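Local coordinates for protein beta-lactamase/D-alanine Carboxypeptidase (Yersinia pestis, PDB 3RJU) that probably hydrolyses beta-lactams or D-alanyl-D-alanine peptides, as a beta-lactamase or D-alanine carboxypeptidase of the serine-type family, at residues 297-301 with 312-317; 319-323 with 345-350; 61-66 with 301-305. All coordinates share one frame; numbering follows the deposited sequence. Where two conformers were deposited one is given.

Interaction 1 (297-301 with 312-317)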
ATOM      1  N   PRO A 297       1.263  17.945 -10.553  1.00 13.64           N
ATOM      2  CA  PRO A 297       2.069  17.168 -11.497  1.00 13.09           C
ATOM      3  C   PRO A 297       1.524  15.747 -11.653  1.00 12.98           C
ATOM      4  O   PRO A 297       0.574  15.386 -10.958  1.00 13.12           O
ATOM      5  CB  PRO A 297       3.437  17.135 -10.823  1.00 13.31           C
ATOM      6  CG  PRO A 297       3.124  17.146  -9.353  1.00 13.38           C
ATOM      7  CD  PRO A 297       1.898  18.038  -9.222  1.00 11.92           C
ATOM      8  N   GLY A 298       2.098  14.971 -12.570  1.00 13.83           N
ATOM      9  CA  GLY A 298       1.765  13.560 -12.678  1.00 12.90           C
ATOM     10  C   GLY A 298       2.338  12.859 -11.467  1.00 11.80           C
ATOM     11  O   GLY A 298       3.517  13.018 -11.149  1.00 13.14           O
ATOM     12  N   ILE A 299       1.491  12.097 -10.786  1.00 10.19           N
ATOM     13  CA  ILE A 299       1.826  11.534  -9.495  1.00  9.99           C
ATOM     14  C   ILE A 299       1.541  10.040  -9.472  1.00 10.22           C
ATOM     15  O   ILE A 299       0.477   9.596  -9.910  1.00 10.15           O
ATOM     16  CB  ILE A 299       0.980  12.234  -8.390  1.00  9.99           C
ATOM     17  CG1 ILE A 299       1.477  13.679  -8.180  1.00 10.83           C
ATOM     18  CG2 ILE A 299       1.002  11.427  -7.073  1.00  9.77           C
ATOM     19  CD1 ILE A 299       0.538  14.538  -7.329  1.00 12.68           C
HETATM   20  N   MSE A 300       2.513   9.273  -8.980  1.00  9.05           N
HETATM   21  CA  MSE A 300       2.345   7.860  -8.663  1.00  9.34           C
HETATM   22  C   MSE A 300       2.014   7.784  -7.184  1.00  8.64           C
HETATM   23  O   MSE A 300       2.761   8.325  -6.353  1.00  9.51           O
HETATM   24  CB  MSE A 300       3.653   7.089  -8.916  1.00 11.76           C
HETATM   25  CG  MSE A 300       4.019   6.967 -10.360  1.00 15.60           C
HETATM   26 SE   MSE A 300       2.796   5.780 -11.301  0.72 20.17          SE
HETATM   27  CE  MSE A 300       3.456   4.111 -10.652  1.00 20.58           C
ATOM     28  N   GLN A 301       0.931   7.094  -6.842  1.00  8.07           N
ATOM     29  CA  GLN A 301       0.471   7.117  -5.461  1.00  7.65           C
ATOM     30  C   GLN A 301      -0.231   5.844  -5.004  1.00  8.40           C
ATOM     31  O   GLN A 301      -0.585   4.969  -5.813  1.00  8.88           O
ATOM     32  CB  GLN A 301      -0.403   8.370  -5.199  1.00  8.26           C
ATOM     33  CG  GLN A 301      -1.600   8.565  -6.142  1.00  7.88           C
ATOM     34  CD  GLN A 301      -2.871   7.778  -5.739  1.00  9.12           C
ATOM     35  OE1 GLN A 301      -2.846   6.891  -4.877  1.00  9.54           O
ATOM     36  NE2 GLN A 301      -3.983   8.125  -6.355  1.00 10.07           N
ATOM     37  N   TYR A 312      -0.742   7.646   3.052  1.00  7.65           N
ATOM     38  CA  TYR A 312      -0.697   8.039   1.657  1.00  7.73           C
ATOM     39  C   TYR A 312       0.750   8.177   1.245  1.00  8.09           C
ATOM     40  O   TYR A 312       1.584   8.719   1.993  1.00  8.72           O
ATOM     41  CB  TYR A 312      -1.445   9.358   1.470  1.00  7.88           C
ATOM     42  CG  TYR A 312      -1.560   9.874   0.048  1.00  8.03           C
ATOM     43  CD1 TYR A 312      -2.148   9.092  -0.962  1.00  8.25           C
ATOM     44  CD2 TYR A 312      -1.100  11.155  -0.289  1.00  8.20           C
ATOM     45  CE1 TYR A 312      -2.276   9.579  -2.259  1.00  8.54           C
ATOM     46  CE2 TYR A 312      -1.228  11.647  -1.586  1.00  8.50           C
ATOM     47  CZ  TYR A 312      -1.807  10.852  -2.567  1.00  8.58           C
ATOM     48  OH  TYR A 312      -1.934  11.320  -3.866  1.00  8.59           O
HETATM   49  N   MSE A 313       1.058   7.691   0.049  1.00  8.65           N
HETATM   50  CA  MSE A 313       2.376   7.895  -0.522  1.00  8.01           C
HETATM   51  C   MSE A 313       2.181   8.482  -1.911  1.00  8.95           C
HETATM   52  O   MSE A 313       1.371   7.968  -2.687  1.00  9.75           O
HETATM   53  CB  MSE A 313       3.146   6.572  -0.632  1.00  8.49           C
HETATM   54  CG  MSE A 313       4.553   6.762  -1.186  1.00 10.06           C
HETATM   55 SE   MSE A 313       5.606   5.139  -1.177  0.76 13.81          SE
HETATM   56  CE  MSE A 313       5.616   4.797   0.736  1.00 11.85           C
ATOM     57  N   ALA A 314       2.887   9.571  -2.206  1.00  8.55           N
ATOM     58  CA  ALA A 314       2.764  10.223  -3.504  1.00  9.10           C
ATOM     59  C   ALA A 314       4.164  10.522  -3.987  1.00  8.93           C
ATOM     60  O   ALA A 314       4.985  11.053  -3.232  1.00  8.97           O
ATOM     61  CB  ALA A 314       1.959  11.528  -3.378  1.00  9.76           C
HETATM   62  N   MSE A 315       4.462  10.225  -5.241  0.53  8.84           N
HETATM   63  CA  MSE A 315       5.794  10.549  -5.695  0.53 10.21           C
HETATM   64  C   MSE A 315       5.840  10.899  -7.160  0.53  8.19           C
HETATM   65  O   MSE A 315       4.946  10.542  -7.939  0.53  9.60           O
HETATM   66  CB  MSE A 315       6.766   9.413  -5.400  0.53 12.25           C
HETATM   67  CG  MSE A 315       6.470   8.141  -6.158  0.53 12.72           C
HETATM   68 SE   MSE A 315       7.938   6.860  -6.061  0.53 15.52          SE
HETATM   69  CE  MSE A 315       7.826   6.363  -4.174  0.53 16.64           C
ATOM     70  N   VAL A 316       6.909  11.599  -7.512  1.00  9.58           N
ATOM     71  CA  VAL A 316       7.167  12.003  -8.877  1.00 10.06           C
ATOM     72  C   VAL A 316       8.564  11.459  -9.161  1.00 10.43           C
ATOM     73  O   VAL A 316       9.564  12.133  -8.929  1.00 11.09           O
ATOM     74  CB  VAL A 316       7.116  13.548  -9.037  1.00 10.16           C
ATOM     75  CG1 VAL A 316       7.363  13.946 -10.494  1.00 12.18           C
ATOM     76  CG2 VAL A 316       5.776  14.077  -8.564  1.00 10.90           C
ATOM     77  N   PRO A 317       8.636  10.195  -9.592  1.00 12.30           N
ATOM     78  CA  PRO A 317       9.930   9.514  -9.626  1.00 13.61           C
ATOM     79  C   PRO A 317      10.962  10.206 -10.511  1.00 13.21           C
ATOM     80  O   PRO A 317      12.139  10.200 -10.191  1.00 14.58           O
ATOM     81  CB  PRO A 317       9.585   8.119 -10.174  1.00 15.36           C
ATOM     82  CG  PRO A 317       8.151   7.931  -9.830  1.00 16.16           C
ATOM     83  CD  PRO A 317       7.517   9.285  -9.920  1.00 14.28           C
TER
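Met300 and Met315, both modelled as selenomethionine, form the hydrogen-bonded pair of a beta hairpin whose arms are strands 299-306 and 309-316, antiparallel neighbours in the large sheet of this beta-lactamase-family fold. Two backbone bonds close the ring between them: Met300 N gives its hydrogen to Met315 O at 2.9 Å with an angle of 162°, and Met315 N returns a bond to Met300 O at 2.8 Å. Gln301 and Ala314 make the next, non-hydrogen-bonded pair, and there a CA-H...O contact brings Gln301 CA to 3.0 Å from Met313 O.

Apolar contacts divide between the two faces of the sheet. On the face of Met300 and Met315, Met300 CB lies 4.1 Å from Met315 CG; the end of Met300 then bends away toward Gln259 and Trp287, while Met315 extends to Met240 of helix 233-241. On the other face Ile299 places CG2 against Ala314 CB at 3.8 Å. Further along, Pro297 and Val316 cross nearly at right angles, with Pro297 CG 4.1 Å from Val316 CG2. Helix 336-349 packs on this side, touching Ile299, Tyr312 and Val316.

Gln301 and Tyr312 meet by packing alone. Gln301 has its CG in the crowded position between backbone N and carbonyl carbon (chi1 55°), and a second bend at chi2 folds the amide back beside the tyrosine. The amide and ring planes stand 54° apart. Tyr312 OH, whose hydrogen bond goes to Asn343 OD1, lies 3.6 Å from Gln301 CB, and the amide oxygen Gln301 OE1 comes to rest 3.8 Å from Tyr312 CE1.

Interaction 2 (319-323 with 345-350)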
ATOM      1  N   LYS A 319      11.522  13.195 -10.844  1.00 13.34           N
ATOM      2  CA  LYS A 319      12.091  14.345 -10.131  1.00 13.05           C
ATOM      3  C   LYS A 319      12.664  13.935  -8.774  1.00 12.21           C
ATOM      4  O   LYS A 319      13.058  14.804  -7.986  1.00 13.92           O
ATOM      5  CB  LYS A 319      11.051  15.453  -9.900  1.00 16.00           C
ATOM      6  CG  LYS A 319      10.405  16.041 -11.134  1.00 20.83           C
ATOM      7  CD  LYS A 319      11.367  16.755 -12.023  1.00 26.77           C
ATOM      8  CE  LYS A 319      10.626  17.317 -13.234  1.00 31.64           C
ATOM      9  NZ  LYS A 319       9.561  18.241 -12.763  1.00 35.24           N
ATOM     10  N   ASN A 320      12.708  12.628  -8.499  1.00 10.84           N
ATOM     11  CA  ASN A 320      13.298  12.119  -7.256  1.00 10.13           C
ATOM     12  C   ASN A 320      12.621  12.674  -6.018  1.00 10.81           C
ATOM     13  O   ASN A 320      13.299  12.976  -5.023  1.00 12.51           O
ATOM     14  CB  ASN A 320      14.789  12.439  -7.204  1.00 13.02           C
ATOM     15  CG  ASN A 320      15.526  11.860  -8.381  1.00 16.19           C
ATOM     16  OD1 ASN A 320      15.259  10.725  -8.803  1.00 16.35           O
ATOM     17  ND2 ASN A 320      16.427  12.644  -8.943  1.00 19.95           N
ATOM     18  N   ILE A 321      11.300  12.814  -6.088  1.00  9.86           N
ATOM     19  CA  ILE A 321      10.529  13.381  -4.995  1.00  9.39           C
ATOM     20  C   ILE A 321       9.492  12.374  -4.551  1.00  9.96           C
ATOM     21  O   ILE A 321       8.769  11.806  -5.379  1.00 12.16           O
ATOM     22  CB  ILE A 321       9.850  14.693  -5.433  1.00 10.04           C
ATOM     23  CG1 ILE A 321      10.913  15.793  -5.547  1.00 11.77           C
ATOM     24  CG2 ILE A 321       8.700  15.101  -4.449  1.00 11.18           C
ATOM     25  CD1 ILE A 321      10.457  17.032  -6.324  1.00 12.59           C
ATOM     26  N   GLY A 322       9.429  12.133  -3.244  1.00  9.44           N
ATOM     27  CA  GLY A 322       8.414  11.261  -2.688  1.00  9.27           C
ATOM     28  C   GLY A 322       7.980  11.761  -1.327  1.00  9.15           C
ATOM     29  O   GLY A 322       8.810  12.246  -0.558  1.00 10.90           O
ATOM     30  N   VAL A 323       6.689  11.629  -1.029  1.00  7.74           N
ATOM     31  CA  VAL A 323       6.149  11.985   0.268  1.00  8.46           C
ATOM     32  C   VAL A 323       5.328  10.833   0.808  1.00  7.65           C
ATOM     33  O   VAL A 323       4.488  10.276   0.108  1.00  8.83           O
ATOM     34  CB  VAL A 323       5.268  13.228   0.178  1.00  8.72           C
ATOM     35  CG1 VAL A 323       4.691  13.528   1.544  1.00  9.06           C
ATOM     36  CG2 VAL A 323       6.111  14.412  -0.329  1.00  9.48           C
ATOM     37  N   LEU A 345       1.716  19.802  -1.601  1.00 10.02           N
ATOM     38  CA  LEU A 345       3.120  19.846  -1.199  1.00 10.21           C
ATOM     39  C   LEU A 345       4.015  19.343  -2.343  1.00 10.07           C
ATOM     40  O   LEU A 345       5.015  19.973  -2.691  1.00 10.55           O
ATOM     41  CB  LEU A 345       3.348  19.010   0.063  1.00 10.11           C
ATOM     42  CG  LEU A 345       4.807  18.767   0.495  1.00  9.09           C
ATOM     43  CD1 LEU A 345       5.590  20.073   0.702  1.00 10.09           C
ATOM     44  CD2 LEU A 345       4.828  17.925   1.759  1.00 10.01           C
ATOM     45  N   VAL A 346       3.648  18.201  -2.921  1.00 10.96           N
ATOM     46  CA  VAL A 346       4.427  17.629  -4.018  1.00 10.06           C
ATOM     47  C   VAL A 346       4.491  18.632  -5.184  1.00 10.51           C
ATOM     48  O   VAL A 346       5.542  18.817  -5.809  1.00 10.86           O
ATOM     49  CB  VAL A 346       3.844  16.271  -4.476  1.00  9.49           C
ATOM     50  CG1 VAL A 346       4.457  15.832  -5.794  1.00  9.66           C
ATOM     51  CG2 VAL A 346       4.090  15.208  -3.406  1.00  9.28           C
ATOM     52  N   ALA A 347       3.380  19.310  -5.439  1.00 10.56           N
ATOM     53  CA  ALA A 347       3.324  20.287  -6.530  1.00 10.44           C
ATOM     54  C   ALA A 347       4.302  21.442  -6.283  1.00 11.71           C
ATOM     55  O   ALA A 347       4.944  21.937  -7.219  1.00 12.29           O
ATOM     56  CB  ALA A 347       1.906  20.824  -6.709  1.00 12.21           C
ATOM     57  N   GLU A 348       4.425  21.872  -5.027  1.00 10.99           N
ATOM     58  CA  GLU A 348       5.387  22.924  -4.717  1.00 10.33           C
ATOM     59  C   GLU A 348       6.829  22.398  -4.823  1.00 11.55           C
ATOM     60  O   GLU A 348       7.716  23.095  -5.318  1.00 12.52           O
ATOM     61  CB  GLU A 348       5.116  23.534  -3.339  1.00 11.25           C
ATOM     62  CG  GLU A 348       6.006  24.768  -3.021  1.00 13.83           C
ATOM     63  CD  GLU A 348       5.777  25.952  -3.965  1.00 17.52           C
ATOM     64  OE1 GLU A 348       4.651  26.095  -4.487  1.00 18.33           O
ATOM     65  OE2 GLU A 348       6.732  26.748  -4.173  1.00 18.97           O
ATOM     66  N   LEU A 349       7.055  21.161  -4.377  1.00 10.69           N
ATOM     67  CA  LEU A 349       8.392  20.589  -4.416  1.00 11.06           C
ATOM     68  C   LEU A 349       8.922  20.407  -5.838  1.00 11.48           C
ATOM     69  O   LEU A 349      10.128  20.520  -6.059  1.00 13.26           O
ATOM     70  CB  LEU A 349       8.470  19.275  -3.633  1.00 11.11           C
ATOM     71  CG  LEU A 349       8.311  19.351  -2.117  1.00  9.87           C
ATOM     72  CD1 LEU A 349       8.093  17.953  -1.548  1.00  9.59           C
ATOM     73  CD2 LEU A 349       9.508  20.036  -1.429  1.00 11.46           C
ATOM     74  N   VAL A 350       8.047  20.133  -6.803  1.00 10.82           N
ATOM     75  CA  VAL A 350       8.553  19.897  -8.159  1.00 12.47           C
ATOM     76  C   VAL A 350       8.949  21.165  -8.923  1.00 13.04           C
ATOM     77  O   VAL A 350       9.589  21.072  -9.968  1.00 15.38           O
ATOM     78  CB  VAL A 350       7.573  19.060  -9.042  1.00 13.90           C
ATOM     79  CG1 VAL A 350       7.337  17.658  -8.443  1.00 14.18           C
ATOM     80  CG2 VAL A 350       6.280  19.818  -9.283  1.00 15.77           C
TER
HETATM   81  O   HOH W   1       8.412  21.347 -12.585  1.00 39.92           O
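Ile321 and Val323 look from strand 321-323 onto helix segment 345-349, whose axis runs nearly antiparallel to the strand, at 160°, and passes 9.3 Å from it. This is helix-on-sheet packing: the C-terminal helix 336-349 lies along one face of the large antiparallel sheet, and helix 6-20, through Ile9 and Tyr13, lies beside it. The strand is entered through a G1 beta bulge, in which Asn320 and Ile321 both face Val316 of the adjoining strand.

Two strand side chains carry the packing. In Ile321, CG1 stands anti to the carbonyl carbon (chi1 -73°) and the chain is extended beyond (chi2 164°), which carries CD1 to Leu349 and Val350. There CD1 meets the backbone at Leu349 O, 3.5 Å away, and the branch Val350 CG1 at 3.8 Å. The isoleucine and Leu349 cross at a slant, with Ile321 CG2 beside Leu349 CD1. Val323 works through one methyl, CG2, which sits among three helix residues. It comes to 3.8 Å from Val346 CG2, the two side chains lying side by side and pointing opposite ways, to 4.2 Å from Leu349 CD1 and to 4.3 Å from Leu345 CD2. Leu349 in turn bears on Val30 and Asp32 of strand 25-32, and Val346 on Val316, which spreads the helix over three neighbouring strands.

At the exposed margin the contact becomes polar and water-mediated. Lys319, bent at chi2 and chi4, brings its amine toward the carbonyl of Val350 without bonding to it directly. A water accepts a weak hydrogen bond from Lys319 NZ at 3.3 Å and donates another to Val350 O at 2.9 Å.

Interaction 3 (61-66 with 301-305). With CIT (citric acid), chain B.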
ATOM      1  N   ALA A  61      -1.626  -0.100   6.404  1.00  9.20           N
ATOM      2  CA  ALA A  61      -2.841  -0.465   5.689  1.00  9.33           C
ATOM      3  C   ALA A  61      -2.483  -0.818   4.246  1.00  8.18           C
ATOM      4  O   ALA A  61      -1.515  -1.535   4.025  1.00  8.98           O
ATOM      5  CB  ALA A  61      -3.904   0.659   5.770  1.00  9.58           C
ATOM      6  N   SER A  62      -3.218  -0.300   3.264  1.00  8.31           N
ATOM      7  CA  SER A  62      -3.061  -0.779   1.879  1.00  9.08           C
ATOM      8  C   SER A  62      -1.768  -0.369   1.158  1.00  8.00           C
ATOM      9  O   SER A  62      -1.547  -0.753   0.003  1.00  8.89           O
ATOM     10  CB  SER A  62      -4.292  -0.431   1.035  1.00  9.71           C
ATOM     11  OG  SER A  62      -5.435  -1.102   1.544  1.00 10.26           O
ATOM     12  N   ILE A  63      -0.899   0.398   1.809  1.00  7.89           N
ATOM     13  CA  ILE A  63       0.449   0.557   1.255  1.00  7.26           C
ATOM     14  C   ILE A  63       1.059  -0.853   1.132  1.00  7.90           C
ATOM     15  O   ILE A  63       1.929  -1.108   0.286  1.00  8.51           O
ATOM     16  CB  ILE A  63       1.347   1.483   2.147  1.00  8.17           C
ATOM     17  CG1 ILE A  63       0.728   2.882   2.288  1.00 10.30           C
ATOM     18  CG2 ILE A  63       2.734   1.596   1.581  1.00  9.28           C
ATOM     19  CD1 ILE A  63       0.495   3.604   0.988  1.00 11.38           C
ATOM     20  N   THR A  64       0.555  -1.771   1.960  1.00  7.80           N
ATOM     21  CA  THR A  64       0.928  -3.191   1.912  1.00  8.34           C
ATOM     22  C   THR A  64       0.855  -3.736   0.486  1.00  7.47           C
ATOM     23  O   THR A  64       1.718  -4.511   0.074  1.00  7.57           O
ATOM     24  CB  THR A  64      -0.016  -4.043   2.799  1.00  8.66           C
ATOM     25  OG1 THR A  64       0.177  -3.694   4.175  1.00  9.30           O
ATOM     26  CG2 THR A  64       0.269  -5.554   2.626  1.00  7.96           C
ATOM     27  N   LYS A  65      -0.161  -3.326  -0.273  1.00  7.01           N
ATOM     28  CA  LYS A  65      -0.342  -3.847  -1.637  1.00  8.59           C
ATOM     29  C   LYS A  65       0.850  -3.548  -2.540  1.00  8.86           C
ATOM     30  O   LYS A  65       1.174  -4.350  -3.420  1.00  9.95           O
ATOM     31  CB  LYS A  65      -1.605  -3.262  -2.257  1.00  8.36           C
ATOM     32  CG  LYS A  65      -2.886  -3.720  -1.573  1.00  7.42           C
ATOM     33  CD  LYS A  65      -4.117  -3.206  -2.294  1.00  7.02           C
ATOM     34  CE  LYS A  65      -5.415  -3.788  -1.728  1.00  6.83           C
ATOM     35  NZ  LYS A  65      -5.663  -3.357  -0.309  1.00  8.42           N
ATOM     36  N   LEU A  66       1.511  -2.412  -2.327  1.00  7.61           N
ATOM     37  CA  LEU A  66       2.714  -2.084  -3.122  1.00  7.43           C
ATOM     38  C   LEU A  66       3.837  -3.076  -2.863  1.00  8.63           C
ATOM     39  O   LEU A  66       4.623  -3.398  -3.756  1.00 10.05           O
ATOM     40  CB  LEU A  66       3.208  -0.665  -2.815  1.00  6.87           C
ATOM     41  CG  LEU A  66       2.169   0.457  -2.983  1.00  6.76           C
ATOM     42  CD1 LEU A  66       2.847   1.804  -2.711  1.00  9.65           C
ATOM     43  CD2 LEU A  66       1.565   0.396  -4.385  1.00  8.91           C
ATOM     44  N   GLN A 301       0.931   7.094  -6.842  1.00  8.07           N
ATOM     45  CA  GLN A 301       0.471   7.117  -5.461  1.00  7.65           C
ATOM     46  C   GLN A 301      -0.231   5.844  -5.004  1.00  8.40           C
ATOM     47  O   GLN A 301      -0.585   4.969  -5.813  1.00  8.88           O
ATOM     48  CB  GLN A 301      -0.403   8.370  -5.199  1.00  8.26           C
ATOM     49  CG  GLN A 301      -1.600   8.565  -6.142  1.00  7.88           C
ATOM     50  CD  GLN A 301      -2.871   7.778  -5.739  1.00  9.12           C
ATOM     51  OE1 GLN A 301      -2.846   6.891  -4.877  1.00  9.54           O
ATOM     52  NE2 GLN A 301      -3.983   8.125  -6.355  1.00 10.07           N
ATOM     53  N   LYS A 302      -0.393   5.730  -3.688  1.00  7.77           N
ATOM     54  CA  LYS A 302      -1.221   4.682  -3.098  1.00  8.03           C
ATOM     55  C   LYS A 302      -1.812   5.219  -1.803  1.00  8.17           C
ATOM     56  O   LYS A 302      -1.121   5.892  -1.034  1.00  8.47           O
ATOM     57  CB  LYS A 302      -0.413   3.417  -2.790  1.00  7.19           C
ATOM     58  CG  LYS A 302      -1.279   2.279  -2.200  1.00  8.13           C
ATOM     59  CD  LYS A 302      -2.258   1.720  -3.252  1.00  8.66           C
ATOM     60  CE  LYS A 302      -3.299   0.758  -2.650  1.00  8.79           C
ATOM     61  NZ  LYS A 302      -4.474   1.482  -2.069  1.00  9.44           N
ATOM     62  N   THR A 303      -3.093   4.930  -1.597  1.00  8.27           N
ATOM     63  CA  THR A 303      -3.825   5.321  -0.403  1.00  9.15           C
ATOM     64  C   THR A 303      -3.979   4.126   0.548  1.00  8.56           C
ATOM     65  O   THR A 303      -3.920   2.960   0.139  1.00  9.65           O
ATOM     66  CB  THR A 303      -5.250   5.786  -0.778  1.00  8.20           C
ATOM     67  OG1 THR A 303      -5.909   4.741  -1.518  1.00  9.09           O
ATOM     68  CG2 THR A 303      -5.216   7.032  -1.635  1.00  9.25           C
ATOM     69  N   GLY A 304      -4.205   4.402   1.829  1.00  8.46           N
ATOM     70  CA  GLY A 304      -4.462   3.339   2.774  1.00  8.49           C
ATOM     71  C   GLY A 304      -5.264   3.832   3.955  1.00  8.65           C
ATOM     72  O   GLY A 304      -5.150   4.986   4.370  1.00  8.84           O
ATOM     73  N   GLY A 305      -6.086   2.951   4.503  1.00  9.66           N
ATOM     74  CA  GLY A 305      -6.846   3.291   5.689  1.00 10.67           C
ATOM     75  C   GLY A 305      -7.260   2.025   6.401  1.00 11.15           C
ATOM     76  O   GLY A 305      -7.821   1.130   5.780  1.00 13.80           O
TER
HETATM   77  C1  CIT B 391     -11.401   3.166   2.394  1.00 16.34           C
HETATM   78  O1  CIT B 391     -11.213   3.470   3.600  1.00 16.67           O
HETATM   79  O2  CIT B 391     -12.387   2.470   2.113  1.00 20.97           O
HETATM   80  C2  CIT B 391     -10.471   3.630   1.299  1.00 12.19           C
HETATM   81  C3  CIT B 391      -9.452   2.532   0.972  1.00 10.16           C
HETATM   82  O7  CIT B 391     -10.174   1.398   0.434  1.00 13.00           O
HETATM   83  C4  CIT B 391      -8.691   2.096   2.227  1.00  9.55           C
HETATM   84  C5  CIT B 391      -7.654   1.031   1.924  1.00 11.50           C
HETATM   85  O3  CIT B 391      -6.665   0.857   2.663  1.00  9.62           O
HETATM   86  O4  CIT B 391      -7.788   0.302   0.908  1.00 12.87           O
HETATM   87  C6  CIT B 391      -8.508   3.058  -0.089  1.00 12.77           C
HETATM   88  O5  CIT B 391      -7.627   3.882   0.228  1.00 12.34           O
HETATM   89  O6  CIT B 391      -8.647   2.676  -1.285  1.00 12.23           O
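Ser62 and Gly304 bring the turn leading into helix 64-77 up against strand 301-305, their CA atoms 4.4 Å apart, while Ala61 CB rests on the backbone of Gly305. The pattern of Ser62, Lys65 and the Lys302-Thr303-Gly304 strand matches the SxxK and KTG motifs of serine beta-lactamases and penicillin-binding proteins, so Ser62 is probably the nucleophile.

Lys302 carries the largest share of the contact. Its CG stands anti to the backbone N (chi1 -178°), and a bend at chi2 folds the chain along residues 62-66. Leu66 CD1 meets Lys302 CB at 3.6 Å, Ile63 CD1 runs alongside in the opposite sense, 3.9 Å from Lys302 CG, and Lys302 CE rests 3.5 Å from Ser62 O. Packed this way, the chain brings the amine to the serine side, where Lys302 NZ bonds to Thr303 O at 2.7 Å and also to Tyr159 OH. Lys65 NZ donates to Ser62 OG at 2.9 Å and is itself gripped by Asn161 OD1, Ser226 O and Tyr159 OH, which fixes where it meets the serine.

Citrate, probably from the crystallisation liquor, occupies the site. One carboxylate oxygen, O3, is held from two directions, by Ser62 OG at 2.6 Å and by Gly305 N at 2.8 Å with an angle of 153°; Gly305 N is placed as for the strand amide of an oxyanion hole in this family. O5, on a second carboxylate, takes a bond from Thr303 OG1, and Arg120 NH2 also binds the ligand.

Around the contact, Ile63 packs on Met236 and Leu66 on Trp239 of helix 233-241, and the backbone of strand 301-305 pairs with strand 309-316 on one side and strand 288-290 on the other.

How the interactions relate
All three contacts reach the same antiparallel sheet. Interactions 1 and 3 share Gln301 and strand 299-306, their centres about 13 Å apart: the strand paired in the hairpin continues into the Lys302-Thr303-Gly304 edge of the citrate-filled site, and Met313 O accepts a probable hydrogen bond from Lys302 N at 3.0 Å. Interaction 2, its centre about 8 Å from that of interaction 1, adds the next strand, joined by a probable hydrogen bond from Val316 N to Ile321 O, 2.8 Å, and Val316 CG2 touches Val346 CG1 at 3.5 Å. Interactions 2 and 3 do not touch, their nearest atoms about 7 Å apart; interaction 1 lies between the helix packing and the probable active site.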